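Local coordinates for putative ManD family dehydratase (Pantoea ananatis, PDB 3T6C), which dehydrates D-gluconate to 2-dehydro-3-deoxy-D-gluconate with low activity, using one magnesium ion per subunit, and probably has no significant role in D-gluconate breakdown in vivo, at residues C320-I325 and V358-H363. Residues are numbered along the deposited sequence; the frame is centred on the assembly and turned at random. Where two conformers were deposited one is given.
Sequences CHISSI and VCANMH
Asn361 OD1 accepts a hydrogen bond of 2.8 Å from water 1, and the same water accepts one of 2.9 Å from the backbone N of Ile322, linking helix 355-367 to the loop between strand 317-318 and helix 328-340. With CG anti to the carbonyl carbon, beside the backbone N (chi1 -71°), the carboxamide end of Asn361 reaches the loop and sets OD1 against the aliphatic branch of Ile322. There the oxygen lies 3.5 Å from Ile322 CD1 and nearly as close to CG1, packing against the aliphatic chain while taking its hydrogen bond from the water. The two side chains pass alongside each other in opposite directions. With chi2 near 174° the Ile322 chain is extended, and it carries CD1 across to the helix, where it meets Ala360 CB at 3.8 Å; Ile322 is modelled in two conformers, and these CD1 contacts are those of one of them. Met119 of helix 108-129 touches both Ile322 and Ala360, while helix 328-340 adds Ala331 against the isoleucine and Ile328 against the alanine. The Asn361 amide has a second tie, a weak hydrogen bond from ND2 to O of the substrate-binding His348. The loop follows strand 317-318 and the helix follows strand 344-345, neighbouring parallel strands of the barrel of this enolase-superfamily enzyme, with the Asn361 side chain about 10 Å from bound D-gluconate. One buried carboxamide, held through OD1 by the water and weakly through ND2 by a carbonyl, therefore joins two post-strand loops to the helix, and the bridging water satisfies a loop N-H beside a direct contact in which a methyl group meets both an alanine CB and the amide oxygen.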
loop_
_atom_site.group_PDB
_atom_site.type_symbol
_atom_site.label_atom_id
_atom_site.label_comp_id
_atom_site.label_asym_id
_atom_site.label_seq_id
_atom_site.Cartn_x
_atom_site.Cartn_y
_atom_site.Cartn_z
ATOM N N CYS A 320 21.311 -18.045 -6.868
ATOM C CA CYS A 320 20.828 -19.257 -7.559
ATOM C C CYS A 320 21.923 -20.242 -7.902
ATOM O O CYS A 320 23.072 -19.869 -8.296
ATOM C CB CYS A 320 20.180 -18.884 -8.872
ATOM S SG CYS A 320 18.711 -17.812 -8.610
ATOM N N HIS A 321 21.533 -21.525 -7.810
ATOM C CA HIS A 321 22.321 -22.619 -8.399
ATOM C C HIS A 321 21.790 -22.563 -9.820
ATOM O O HIS A 321 20.591 -22.898 -10.087
ATOM C CB HIS A 321 21.907 -23.903 -7.659
ATOM C CG HIS A 321 22.619 -25.157 -8.098
ATOM N ND1 HIS A 321 23.923 -25.433 -7.743
ATOM C CD2 HIS A 321 22.172 -26.239 -8.769
ATOM C CE1 HIS A 321 24.268 -26.610 -8.242
ATOM N NE2 HIS A 321 23.212 -27.130 -8.847
ATOM N N ILE A 322 22.633 -22.181 -10.776
ATOM C CA ILE A 322 22.055 -21.844 -12.076
ATOM C C ILE A 322 21.460 -23.068 -12.778
ATOM O O ILE A 322 20.553 -22.921 -13.599
ATOM C CB ILE A 322 23.003 -21.037 -13.007
ATOM C CG1 ILE A 322 24.231 -21.844 -13.449
ATOM C CG2 ILE A 322 23.350 -19.675 -12.355
ATOM C CD1 ILE A 322 25.073 -21.087 -14.495
ATOM N N SER A 323 21.971 -24.262 -12.496
ATOM C CA SER A 323 21.287 -25.414 -13.130
ATOM C C SER A 323 19.880 -25.614 -12.562
ATOM O O SER A 323 18.993 -26.129 -13.258
ATOM C CB SER A 323 22.151 -26.682 -13.044
ATOM O OG SER A 323 22.354 -27.135 -11.696
ATOM N N SER A 324 19.649 -25.222 -11.308
ATOM C CA SER A 324 18.310 -25.346 -10.715
ATOM C C SER A 324 17.324 -24.287 -11.219
ATOM O O SER A 324 16.137 -24.407 -10.944
ATOM C CB SER A 324 18.351 -25.308 -9.177
ATOM O OG SER A 324 18.978 -26.556 -8.786
ATOM N N ILE A 325 17.824 -23.233 -11.873
ATOM C CA ILE A 325 16.942 -22.301 -12.575
ATOM C C ILE A 325 16.900 -22.487 -14.103
ATOM O O ILE A 325 16.268 -21.707 -14.812
ATOM C CB ILE A 325 17.033 -20.855 -12.097
ATOM C CG1 ILE A 325 18.481 -20.372 -12.087
ATOM C CG2 ILE A 325 16.364 -20.784 -10.720
ATOM C CD1 ILE A 325 18.985 -19.955 -13.500
ATOM N N VAL A 358 30.781 -24.722 -13.033
ATOM C CA VAL A 358 31.711 -23.722 -12.487
ATOM C C VAL A 358 32.120 -22.740 -13.567
ATOM O O VAL A 358 32.128 -21.515 -13.344
ATOM C CB VAL A 358 32.955 -24.403 -11.911
ATOM C CG1 VAL A 358 34.021 -23.359 -11.522
ATOM C CG2 VAL A 358 32.527 -25.203 -10.704
ATOM N N CYS A 359 32.442 -23.247 -14.759
ATOM C CA CYS A 359 32.790 -22.355 -15.885
ATOM C C CYS A 359 31.616 -21.482 -16.308
ATOM O O CYS A 359 31.790 -20.289 -16.537
ATOM C CB CYS A 359 33.298 -23.165 -17.090
ATOM S SG CYS A 359 34.936 -23.883 -16.825
ATOM N N ALA A 360 30.395 -22.033 -16.360
ATOM C CA ALA A 360 29.238 -21.212 -16.690
ATOM C C ALA A 360 29.050 -20.081 -15.681
ATOM O O ALA A 360 28.867 -18.935 -16.085
ATOM C CB ALA A 360 28.009 -22.089 -16.659
ATOM N N ASN A 361 29.152 -20.403 -14.378
ATOM C CA ASN A 361 29.060 -19.342 -13.354
ATOM C C ASN A 361 30.063 -18.245 -13.668
ATOM O O ASN A 361 29.756 -17.046 -13.595
ATOM C CB ASN A 361 29.407 -19.833 -11.955
ATOM C CG ASN A 361 28.375 -20.737 -11.359
ATOM O OD1 ASN A 361 27.206 -20.762 -11.758
ATOM N ND2 ASN A 361 28.791 -21.439 -10.283
ATOM N N MET A 362 31.295 -18.652 -13.990
ATOM C CA MET A 362 32.368 -17.681 -14.124
ATOM C C MET A 362 32.257 -16.858 -15.426
ATOM O O MET A 362 32.696 -15.707 -15.446
ATOM C CB MET A 362 33.734 -18.378 -14.020
ATOM C CG MET A 362 33.982 -18.735 -12.557
ATOM S SD MET A 362 35.572 -19.483 -12.347
ATOM C CE MET A 362 35.521 -19.813 -10.561
ATOM N N HIS A 363 31.706 -17.457 -16.498
ATOM C CA HIS A 363 31.469 -16.703 -17.726
ATOM C C HIS A 363 30.396 -15.637 -17.514
ATOM O O HIS A 363 30.547 -14.515 -18.000
ATOM C CB HIS A 363 31.124 -17.629 -18.872
ATOM C CG HIS A 363 32.323 -18.310 -19.461
ATOM N ND1 HIS A 363 32.579 -18.331 -20.821
ATOM C CD2 HIS A 363 33.335 -18.997 -18.877
ATOM C CE1 HIS A 363 33.691 -19.013 -21.051
ATOM N NE2 HIS A 363 34.165 -19.442 -19.890
HETATM O O HOH W 1 25.460 -22.134 -10.080
#